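Local coordinates for cystathionine beta-lyase family protein, YNBB B.subtilis ortholog (Clostridium acetobutylicum, PDB 3HVY) that is a putative cystathionine beta-lyase of the methionine gamma-lyase family, carries pyridoxal phosphate on a lysine, and has been linked to aluminium resistance, at residues 116-121 against 151-156; 182-187 against 194-199. All coordinates share one frame; numbering follows the deposited sequence. Where two conformers were deposited one is given.

Both contacts reach the same mixed sheet of the pyridoxal phosphate-binding domain, in which strands 118-121 and 177-183 are neighbours. The two contacts themselves do not touch: their centres lie about 18 Å apart and their nearest atoms about 6 Å. Contact 1 pairs 118-121 with 151-154, the outermost strand on that side within the chain, about 23 Å from the chain centre, and is partly buried. Contact 2, about 11 Å from that centre, is buried and joins the end of strand 177-183 to the start of helix 196-207. A ladder of backbone hydrogen bonds carries the first; the second has one backbone bond, aliphatic contacts and an arginine whose charge is met by residues beyond both segments.

Contact 1 of 2, residues 116-121 against 151-156; sequences NDTMMS and KYKMVD
With CG anti to the backbone N (chi1 -177°), the Tyr152 ring leans forward along the neighbouring strand, past its register partner Met119, so that OH meets Ser121 OG at 2.8 Å. The serine hydroxyl, beside its own backbone N (chi1 -72°), sits at the ring edge near the ring plane. Met119, a selenomethionine on the same face, sets its SE obliquely beside the ring, 5.3 Å from the centroid, a Met-aromatic contact. On the other face, Thr118 OG1 lies 3.5 Å from Lys151 CB, while Met120, on the Thr118 face, brings SE to 3.7 Å from CG2 of Val155, just beyond the strand. Between the two faces the strands run parallel, their segment axes 20° apart. Lys151 N gives its hydrogen to Asp117 O (2.9 Å), and the ladder then alternates through Met119, Lys153 and Ser121 to Val155 N on Ser121 O (2.8 Å). This is the regular parallel pairing of a beta-alpha-beta unit. The polar chemistry differs by face: Ser121 OG is shared between Tyr152 OH and His181 ND1 on one, while the other combines the Thr118–Ser176 hydrogen bond with salt bridges from Lys153 to Glu170 and Asp174.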
loop_
_atom_site.group_PDB
_atom_site.type_symbol
_atom_site.label_atom_id
_atom_site.label_comp_id
_atom_site.label_asym_id
_atom_site.label_seq_id
_atom_site.Cartn_x
_atom_site.Cartn_y
_atom_site.Cartn_z
ATOM N N ASN D 116 -10.725 -16.967 -38.380
ATOM C CA ASN D 116 -10.882 -16.686 -39.805
ATOM C C ASN D 116 -10.697 -15.221 -40.147
ATOM O O ASN D 116 -10.702 -14.887 -41.330
ATOM C CB ASN D 116 -12.192 -17.200 -40.403
ATOM C CG ASN D 116 -12.373 -18.657 -40.185
ATOM O OD1 ASN D 116 -11.443 -19.435 -40.347
ATOM N ND2 ASN D 116 -13.568 -19.043 -39.773
ATOM N N ASP D 117 -10.519 -14.366 -39.133
ATOM C CA ASP D 117 -10.154 -12.987 -39.366
ATOM C C ASP D 117 -8.657 -12.941 -39.680
ATOM O O ASP D 117 -7.902 -13.828 -39.294
ATOM C CB ASP D 117 -10.347 -12.107 -38.137
ATOM C CG ASP D 117 -11.783 -11.774 -37.828
ATOM O OD1 ASP D 117 -12.670 -12.063 -38.628
ATOM O OD2 ASP D 117 -12.001 -11.127 -36.775
ATOM N N THR D 118 -8.245 -11.918 -40.424
ATOM C CA THR D 118 -6.828 -11.655 -40.658
ATOM C C THR D 118 -6.374 -10.356 -40.016
ATOM O O THR D 118 -7.058 -9.336 -40.109
ATOM C CB THR D 118 -6.493 -11.608 -42.126
ATOM O OG1 THR D 118 -6.889 -12.831 -42.746
ATOM C CG2 THR D 118 -4.987 -11.387 -42.312
HETATM N N MSE D 119 -5.224 -10.420 -39.344
HETATM C CA MSE D 119 -4.517 -9.271 -38.775
HETATM C C MSE D 119 -3.351 -8.944 -39.716
HETATM O O MSE D 119 -2.655 -9.843 -40.191
HETATM C CB MSE D 119 -3.935 -9.622 -37.401
HETATM C CG MSE D 119 -3.044 -8.578 -36.826
HETATM SE SE MSE D 119 -2.142 -9.190 -35.179
HETATM C CE MSE D 119 -0.862 -7.679 -35.013
HETATM N N MSE D 120 -3.117 -7.657 -39.967
HETATM C CA MSE D 120 -2.053 -7.290 -40.882
HETATM C C MSE D 120 -1.182 -6.217 -40.303
HETATM O O MSE D 120 -1.671 -5.126 -39.950
HETATM C CB MSE D 120 -2.605 -6.869 -42.257
HETATM C CG MSE D 120 -1.482 -6.500 -43.297
HETATM SE SE MSE D 120 -2.091 -6.196 -45.101
HETATM C CE MSE D 120 -3.213 -4.643 -44.707
ATOM N N SER D 121 0.098 -6.549 -40.153
ATOM C CA SER D 121 1.098 -5.610 -39.669
ATOM C C SER D 121 1.668 -4.890 -40.900
ATOM O O SER D 121 2.048 -5.535 -41.885
ATOM C CB SER D 121 2.236 -6.312 -38.916
ATOM O OG SER D 121 1.808 -6.772 -37.658
ATOM N N LYS D 151 -5.592 -15.458 -38.926
ATOM C CA LYS D 151 -4.554 -15.412 -39.950
ATOM C C LYS D 151 -3.744 -14.129 -39.797
ATOM O O LYS D 151 -4.226 -13.138 -39.218
ATOM C CB LYS D 151 -5.204 -15.501 -41.336
ATOM C CG LYS D 151 -5.959 -16.802 -41.564
ATOM C CD LYS D 151 -6.782 -16.779 -42.865
ATOM C CE LYS D 151 -7.265 -18.175 -43.300
ATOM N NZ LYS D 151 -8.341 -18.788 -42.479
ATOM N N TYR D 152 -2.507 -14.161 -40.291
ATOM C CA TYR D 152 -1.570 -13.058 -40.147
ATOM C C TYR D 152 -0.889 -12.701 -41.454
ATOM O O TYR D 152 -0.471 -13.574 -42.174
ATOM C CB TYR D 152 -0.496 -13.410 -39.143
ATOM C CG TYR D 152 0.489 -12.294 -38.886
ATOM C CD1 TYR D 152 0.080 -11.138 -38.292
ATOM C CD2 TYR D 152 1.853 -12.425 -39.173
ATOM C CE1 TYR D 152 0.950 -10.121 -38.056
ATOM C CE2 TYR D 152 2.752 -11.396 -38.899
ATOM C CZ TYR D 152 2.286 -10.239 -38.332
ATOM O OH TYR D 152 3.130 -9.158 -38.008
ATOM N N LYS D 153 -0.849 -11.416 -41.781
ATOM C CA LYS D 153 -0.056 -10.958 -42.911
ATOM C C LYS D 153 0.839 -9.863 -42.399
ATOM O O LYS D 153 0.444 -9.106 -41.512
ATOM C CB LYS D 153 -0.895 -10.405 -44.068
ATOM C CG LYS D 153 -1.681 -11.432 -44.783
ATOM C CD LYS D 153 -2.642 -10.871 -45.861
ATOM C CE LYS D 153 -3.077 -12.011 -46.816
ATOM N NZ LYS D 153 -4.096 -11.647 -47.853
HETATM N N MSE D 154 2.008 -9.739 -43.018
HETATM C CA MSE D 154 2.925 -8.699 -42.673
HETATM C C MSE D 154 3.502 -8.038 -43.921
HETATM O O MSE D 154 3.911 -8.712 -44.870
HETATM C CB MSE D 154 3.985 -9.300 -41.773
HETATM C CG MSE D 154 4.879 -8.252 -41.228
HETATM SE SE MSE D 154 6.594 -8.556 -41.968
HETATM C CE MSE D 154 6.749 -9.740 -40.459
ATOM N N VAL D 155 3.476 -6.711 -43.954
ATOM C CA VAL D 155 3.918 -5.958 -45.135
ATOM C C VAL D 155 5.278 -5.372 -44.761
ATOM O O VAL D 155 5.395 -4.554 -43.845
ATOM C CB VAL D 155 2.924 -4.843 -45.595
ATOM C CG1 VAL D 155 3.393 -4.142 -46.911
ATOM C CG2 VAL D 155 1.456 -5.387 -45.783
ATOM N N ASP D 156 6.311 -5.832 -45.465
ATOM C CA ASP D 156 7.647 -5.303 -45.264
ATOM C C ASP D 156 7.721 -3.857 -45.692
ATOM O O ASP D 156 6.998 -3.388 -46.604
ATOM C CB ASP D 156 8.667 -6.103 -46.071
ATOM C CG ASP D 156 9.089 -7.340 -45.364
ATOM O OD1 ASP D 156 9.514 -7.222 -44.184
ATOM O OD2 ASP D 156 8.963 -8.410 -45.982
#

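Contact 2 of 2, residues 182-187 against 194-199; sequences IQRSTG and LRIAEI
A single backbone hydrogen bond joins the segments: Leu194 N donates to Arg184 O at 2.9 Å, closing the loop between strand 177-183 and helix 196-207. The apolar contacts lie to one side of it. Leu194 CD1 meets Ile182 CG2 at 3.7 Å, the two side chains crossing at about a right angle, and Ile199 CD1 comes within 4.1 Å of Arg184 CG; Ile202 of the helix also touches Ile182 and Leu194. Arg184, its chain extended from CG to NE with CG opposite the backbone N (chi1 178°), carries its guanidinium past the start of the helix. Ile196 CD1 sits over the centre of one guanidinium face, 3.7 Å from CZ. Among the polar groups, Arg195 occupies the N-cap position, and its backbone N bonds Glu198 OE1 (2.8 Å) through the anti lone pair. Gln183 NE2 reaches Ser185 O (2.9 Å), tying the amide to the backbone two residues on, and OE1 accepts from Tyr127 N. The strand-to-helix step of this beta-alpha-beta unit therefore buries a cation against aliphatic carbon. Its charge is balanced by Glu229, which with Asn219 meets NH1, while NH2 bonds Thr331 OG1; these bonds fix the rotation of the guanidinium.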
loop_
_atom_site.group_PDB
_atom_site.type_symbol
_atom_site.label_atom_id
_atom_site.label_comp_id
_atom_site.label_asym_id
_atom_site.label_seq_id
_atom_site.Cartn_x
_atom_site.Cartn_y
_atom_site.Cartn_z
ATOM N N ILE D 182 -0.173 -0.930 -36.687
ATOM C CA ILE D 182 0.923 0.007 -36.921
ATOM C C ILE D 182 1.731 0.060 -35.614
ATOM O O ILE D 182 1.175 0.210 -34.549
ATOM C CB ILE D 182 0.413 1.406 -37.267
ATOM C CG1 ILE D 182 -0.449 1.338 -38.549
ATOM C CG2 ILE D 182 1.580 2.425 -37.388
ATOM C CD1 ILE D 182 -1.119 2.667 -38.971
ATOM N N GLN D 183 3.036 -0.099 -35.706
ATOM C CA GLN D 183 3.943 0.140 -34.545
ATOM C C GLN D 183 4.577 1.555 -34.695
ATOM O O GLN D 183 5.282 1.831 -35.664
ATOM C CB GLN D 183 5.008 -0.929 -34.570
ATOM C CG GLN D 183 5.919 -0.952 -33.378
ATOM C CD GLN D 183 6.813 -2.170 -33.393
ATOM O OE1 GLN D 183 6.329 -3.311 -33.461
ATOM N NE2 GLN D 183 8.137 -1.945 -33.309
ATOM N N ARG D 184 4.326 2.444 -33.743
ATOM C CA ARG D 184 4.857 3.808 -33.807
ATOM C C ARG D 184 6.379 3.842 -33.604
ATOM O O ARG D 184 7.119 4.401 -34.416
ATOM C CB ARG D 184 4.148 4.677 -32.773
ATOM C CG ARG D 184 4.642 6.101 -32.700
ATOM C CD ARG D 184 3.727 6.927 -31.747
ATOM N NE ARG D 184 4.204 8.281 -31.629
ATOM C CZ ARG D 184 3.625 9.217 -30.874
ATOM N NH1 ARG D 184 2.541 8.944 -30.150
ATOM N NH2 ARG D 184 4.154 10.417 -30.825
ATOM N N SER D 185 6.838 3.232 -32.512
ATOM C CA SER D 185 8.262 3.172 -32.192
ATOM C C SER D 185 8.973 2.003 -32.900
ATOM O O SER D 185 8.514 0.866 -32.847
ATOM C CB SER D 185 8.422 3.057 -30.671
ATOM O OG SER D 185 9.772 3.088 -30.295
ATOM N N THR D 186 10.080 2.280 -33.583
ATOM C CA THR D 186 10.858 1.228 -34.234
ATOM C C THR D 186 11.377 0.300 -33.141
ATOM O O THR D 186 11.616 0.714 -31.999
ATOM C CB THR D 186 12.122 1.839 -34.917
ATOM O OG1 THR D 186 11.718 2.848 -35.848
ATOM C CG2 THR D 186 13.032 0.779 -35.568
ATOM N N GLY D 187 11.601 -0.955 -33.425
ATOM C CA GLY D 187 12.271 -1.699 -32.333
ATOM C C GLY D 187 13.801 -1.662 -32.460
ATOM O O GLY D 187 14.451 -0.611 -32.501
ATOM N N LEU D 194 7.976 6.158 -36.516
ATOM C CA LEU D 194 6.974 6.821 -37.354
ATOM C C LEU D 194 6.350 8.010 -36.672
ATOM O O LEU D 194 5.742 7.883 -35.611
ATOM C CB LEU D 194 5.822 5.865 -37.665
ATOM C CG LEU D 194 5.774 4.977 -38.866
ATOM C CD1 LEU D 194 4.362 4.404 -38.815
ATOM C CD2 LEU D 194 6.042 5.769 -40.180
ATOM N N ARG D 195 6.470 9.169 -37.289
ATOM C CA ARG D 195 5.888 10.393 -36.715
ATOM C C ARG D 195 4.350 10.451 -36.878
ATOM O O ARG D 195 3.769 9.846 -37.766
ATOM C CB ARG D 195 6.504 11.578 -37.433
ATOM C CG ARG D 195 8.012 11.737 -37.253
ATOM C CD ARG D 195 8.247 12.749 -36.191
ATOM N NE ARG D 195 7.934 14.069 -36.741
ATOM C CZ ARG D 195 7.772 15.176 -36.019
ATOM N NH1 ARG D 195 7.885 15.157 -34.705
ATOM N NH2 ARG D 195 7.507 16.317 -36.629
ATOM N N ILE D 196 3.692 11.280 -36.075
ATOM C CA ILE D 196 2.267 11.333 -36.152
ATOM C C ILE D 196 1.785 11.741 -37.538
ATOM O O ILE D 196 0.785 11.202 -38.030
ATOM C CB ILE D 196 1.658 12.270 -35.072
ATOM C CG1 ILE D 196 1.880 11.701 -33.671
ATOM C CG2 ILE D 196 0.186 12.570 -35.417
ATOM C CD1 ILE D 196 1.169 10.391 -33.360
ATOM N N ALA D 197 2.491 12.668 -38.187
ATOM C CA ALA D 197 2.104 13.106 -39.555
ATOM C C ALA D 197 2.251 11.985 -40.551
ATOM O O ALA D 197 1.484 11.911 -41.526
ATOM C CB ALA D 197 2.901 14.372 -40.023
ATOM N N GLU D 198 3.204 11.092 -40.328
ATOM C CA GLU D 198 3.333 9.900 -41.164
ATOM C C GLU D 198 2.217 8.914 -40.948
ATOM O O GLU D 198 1.682 8.337 -41.902
ATOM C CB GLU D 198 4.658 9.223 -40.944
ATOM C CG GLU D 198 5.776 10.090 -41.415
ATOM C CD GLU D 198 7.163 9.620 -41.033
ATOM O OE1 GLU D 198 7.498 9.314 -39.856
ATOM O OE2 GLU D 198 7.972 9.641 -41.952
ATOM N N ILE D 199 1.856 8.709 -39.687
ATOM C CA ILE D 199 0.730 7.841 -39.348
ATOM C C ILE D 199 -0.539 8.427 -39.952
ATOM O O ILE D 199 -1.359 7.682 -40.502
ATOM C CB ILE D 199 0.598 7.630 -37.820
ATOM C CG1 ILE D 199 1.841 6.873 -37.290
ATOM C CG2 ILE D 199 -0.702 6.891 -37.507
ATOM C CD1 ILE D 199 1.982 6.863 -35.783
#